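Local coordinates for extrinsic protein in photosystem II (Chaetoceros gracilis, PDB 4K7B) that probably binds as an extrinsic subunit to the photosystem II core of a diatom and helps to support oxygen evolution, at residues 16-21 with 93-98. Sequence-based numbering, arbitrary orientation.
Sequences YGDRIA and RPLPEI. With SO4 (sulfate ion), chain C.
Leu-95 packs on Ala-21 at the C-terminal end of helix 6-21, while the flat groups lie across the helix: the guanidinium of Arg-19 presents its edge to a sulfate ion, and the ring of Tyr-16 has Arg-19 NH1 in its plane, 3.7 Å from Tyr-16 CE1. The helix belongs to an all-helical bundle, consistent with the four-helix fold of PsbQ-like proteins, and the loop 93-98 leaves that bundle after helix 76-89. Arg-19 gives the sulfate, probably from the crystallisation liquor, two bonds, NH1 donating to sulfate O1 at 2.9 Å. The straighter one (161°) runs from NH2 to O4, which lies in the guanidinium plane. A bend at chi3 (52°) helps bring this edge round, with NE salt-bridged to Glu-38; Asn-40 ND2 also holds the sulfate. With an alanine in place of Arg-19 both of these sulfate bonds go, and Glu-38 would probably be left without this charged mate. On the loop side the packing is small and apolar. Ala-21 CB, pointing toward the loop, touches Leu-95 CG at 3.9 Å. The same methyl carbon sits 3.5 Å from Arg-93 O. Leu-95 carries its CG beside its backbone N, and one branch, CD1, reaches back along the helix to lie 3.8 Å from Asp-18 O. Ala-21 also packs on Met-87 of helix 76-89, so this one residue touches both that helix and the loop following it. A water bridges the backbones, donating to Ala-21 O at 3.0 Å and accepting from Leu-95 N at 2.8 Å.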
ATOM      1  N   TYR A  16       0.343   4.058  -8.142  1.00 11.39           N
ATOM      2  CA  TYR A  16       0.739   4.121  -6.735  1.00  9.33           C
ATOM      3  C   TYR A  16      -0.071   3.123  -5.914  1.00  9.25           C
ATOM      4  O   TYR A  16       0.462   2.498  -4.989  1.00 11.31           O
ATOM      5  CB  TYR A  16       0.637   5.549  -6.190  1.00  8.48           C
ATOM      6  CG  TYR A  16       1.535   6.470  -6.969  1.00  9.09           C
ATOM      7  CD1 TYR A  16       2.910   6.234  -7.024  1.00 10.35           C
ATOM      8  CD2 TYR A  16       1.021   7.546  -7.685  1.00 10.18           C
ATOM      9  CE1 TYR A  16       3.741   7.045  -7.763  1.00 13.22           C
ATOM     10  CE2 TYR A  16       1.846   8.361  -8.430  1.00 10.93           C
ATOM     11  CZ  TYR A  16       3.203   8.106  -8.460  1.00 12.97           C
ATOM     12  OH  TYR A  16       4.035   8.911  -9.189  1.00 15.43           O
ATOM     13  N   GLY A  17      -1.348   2.948  -6.263  1.00  9.96           N
ATOM     14  CA  GLY A  17      -2.125   1.923  -5.607  1.00 11.62           C
ATOM     15  C   GLY A  17      -1.485   0.560  -5.801  1.00 12.50           C
ATOM     16  O   GLY A  17      -1.455  -0.235  -4.862  1.00 11.59           O
ATOM     17  N   ASP A  18      -0.977   0.286  -7.004  1.00 10.96           N
ATOM     18  CA  ASP A  18      -0.338  -1.013  -7.242  1.00 11.47           C
ATOM     19  C   ASP A  18       0.965  -1.142  -6.447  1.00 11.49           C
ATOM     20  O   ASP A  18       1.256  -2.227  -5.914  1.00 11.38           O
ATOM     21  CB  ASP A  18      -0.090  -1.277  -8.728  1.00 10.26           C
ATOM     22  CG  ASP A  18      -1.367  -1.553  -9.499  1.00 13.32           C
ATOM     23  OD1 ASP A  18      -2.451  -1.695  -8.879  1.00 15.44           O
ATOM     24  OD2 ASP A  18      -1.278  -1.633 -10.744  1.00 15.89           O
ATOM     25  N   ARG A  19       1.736  -0.056  -6.355  1.00 10.31           N
ATOM     26  CA  ARG A  19       2.934  -0.101  -5.500  1.00 10.54           C
ATOM     27  C   ARG A  19       2.572  -0.435  -4.052  1.00 12.17           C
ATOM     28  O   ARG A  19       3.274  -1.203  -3.371  1.00 12.05           O
ATOM     29  CB  ARG A  19       3.725   1.210  -5.581  1.00 11.10           C
ATOM     30  CG  ARG A  19       4.472   1.373  -6.895  1.00 12.00           C
ATOM     31  CD  ARG A  19       5.174   2.725  -7.052  1.00 11.45           C
ATOM     32  NE  ARG A  19       6.043   3.059  -5.917  1.00 18.50           N
ATOM     33  CZ  ARG A  19       6.753   4.186  -5.819  1.00 19.77           C
ATOM     34  NH1 ARG A  19       6.708   5.091  -6.792  1.00 20.31           N
ATOM     35  NH2 ARG A  19       7.511   4.423  -4.743  1.00 16.98           N
ATOM     36  N   ILE A  20       1.469   0.131  -3.579  1.00  9.76           N
ATOM     37  CA  ILE A  20       1.034  -0.136  -2.213  1.00 12.18           C
ATOM     38  C   ILE A  20       0.524  -1.578  -2.043  1.00 10.91           C
ATOM     39  O   ILE A  20       0.867  -2.251  -1.073  1.00 12.03           O
ATOM     40  CB  ILE A  20      -0.011   0.911  -1.764  1.00 11.08           C
ATOM     41  CG1 ILE A  20       0.659   2.289  -1.705  1.00 11.08           C
ATOM     42  CG2 ILE A  20      -0.645   0.518  -0.446  1.00 13.29           C
ATOM     43  CD1 ILE A  20      -0.329   3.446  -1.702  1.00 13.50           C
ATOM     44  N   ALA A  21      -0.245  -2.066  -3.001  1.00 10.00           N
ATOM     45  CA  ALA A  21      -0.755  -3.425  -2.923  1.00 10.37           C
ATOM     46  C   ALA A  21       0.378  -4.442  -2.961  1.00 10.39           C
ATOM     47  O   ALA A  21       0.284  -5.504  -2.340  1.00 13.66           O
ATOM     48  CB  ALA A  21      -1.738  -3.683  -4.065  1.00 12.13           C
ATOM     49  N   ARG A  93      -7.183  -2.389  -4.410  1.00 15.31           N
ATOM     50  CA  ARG A  93      -7.432  -3.814  -4.405  1.00 15.93           C
ATOM     51  C   ARG A  93      -6.130  -4.592  -4.301  1.00 13.11           C
ATOM     52  O   ARG A  93      -5.110  -4.165  -4.822  1.00 16.50           O
ATOM     53  CB  ARG A  93      -8.222  -4.199  -5.657  1.00 15.85           C
ATOM     54  CG  ARG A  93      -9.590  -3.517  -5.679  1.00 19.14           C
ATOM     55  CD  ARG A  93     -10.400  -3.835  -6.919  1.00 33.42           C
ATOM     56  NE  ARG A  93     -11.790  -3.424  -6.736  1.00 46.48           N
ATOM     57  CZ  ARG A  93     -12.245  -2.193  -6.953  1.00 50.94           C
ATOM     58  NH1 ARG A  93     -11.419  -1.244  -7.373  1.00 51.85           N
ATOM     59  NH2 ARG A  93     -13.525  -1.910  -6.752  1.00 52.00           N
ATOM     60  N   PRO A  94      -6.150  -5.723  -3.591  1.00 15.01           N
ATOM     61  CA  PRO A  94      -4.943  -6.550  -3.555  1.00 15.34           C
ATOM     62  C   PRO A  94      -4.586  -7.066  -4.942  1.00 17.35           C
ATOM     63  O   PRO A  94      -5.413  -7.044  -5.856  1.00 16.44           O
ATOM     64  CB  PRO A  94      -5.335  -7.711  -2.642  1.00 20.81           C
ATOM     65  CG  PRO A  94      -6.487  -7.196  -1.834  1.00 26.13           C
ATOM     66  CD  PRO A  94      -7.225  -6.275  -2.745  1.00 19.31           C
ATOM     67  N   LEU A  95      -3.348  -7.500  -5.114  1.00 20.07           N
ATOM     68  CA  LEU A  95      -2.935  -8.031  -6.407  1.00 22.99           C
ATOM     69  C   LEU A  95      -3.280  -9.527  -6.515  1.00 27.38           C
ATOM     70  O   LEU A  95      -3.503 -10.190  -5.511  1.00 26.92           O
ATOM     71  CB  LEU A  95      -1.458  -7.701  -6.668  1.00 21.55           C
ATOM     72  CG  LEU A  95      -1.255  -6.212  -7.008  1.00 21.58           C
ATOM     73  CD1 LEU A  95       0.199  -5.777  -6.839  1.00 25.20           C
ATOM     74  CD2 LEU A  95      -1.772  -5.885  -8.415  1.00 26.73           C
ATOM     75  N   PRO A  96      -3.405 -10.046  -7.750  1.00 29.52           N
ATOM     76  CA  PRO A  96      -3.818 -11.453  -7.878  1.00 39.77           C
ATOM     77  C   PRO A  96      -2.921 -12.437  -7.123  1.00 48.37           C
ATOM     78  O   PRO A  96      -1.709 -12.448  -7.311  1.00 51.26           O
ATOM     79  CB  PRO A  96      -3.787 -11.693  -9.397  1.00 40.44           C
ATOM     80  CG  PRO A  96      -3.168 -10.452 -10.006  1.00 35.40           C
ATOM     81  CD  PRO A  96      -3.407  -9.348  -9.039  1.00 22.65           C
ATOM     82  N   GLU A  97      -3.529 -13.244  -6.258  1.00 57.67           N
ATOM     83  CA  GLU A  97      -2.785 -14.098  -5.332  1.00 66.95           C
ATOM     84  C   GLU A  97      -2.434 -15.483  -5.887  1.00 73.42           C
ATOM     85  O   GLU A  97      -2.287 -16.443  -5.127  1.00 74.60           O
ATOM     86  CB  GLU A  97      -3.534 -14.229  -4.005  1.00 68.05           C
ATOM     87  N   ILE A  98      -2.296 -15.578  -7.208  1.00 75.94           N
ATOM     88  CA  ILE A  98      -1.933 -16.836  -7.860  1.00 77.87           C
ATOM     89  C   ILE A  98      -0.564 -16.742  -8.536  1.00 75.63           C
ATOM     90  O   ILE A  98      -0.193 -17.594  -9.350  1.00 76.24           O
ATOM     91  CB  ILE A  98      -3.002 -17.258  -8.859  1.00 80.19           C
TER
HETATM   92  S   SO4 C 202       9.955   6.977  -6.058  1.00 36.94           S
HETATM   93  O1  SO4 C 202       8.961   6.839  -7.130  1.00 29.96           O
HETATM   94  O2  SO4 C 202      11.161   6.223  -6.397  1.00 39.24           O
HETATM   95  O3  SO4 C 202      10.285   8.398  -5.916  1.00 40.72           O
HETATM   96  O4  SO4 C 202       9.429   6.467  -4.788  1.00 27.70           O
HETATM   97  O   HOH W   1      -1.621  -7.777  -2.965  1.00 30.29           O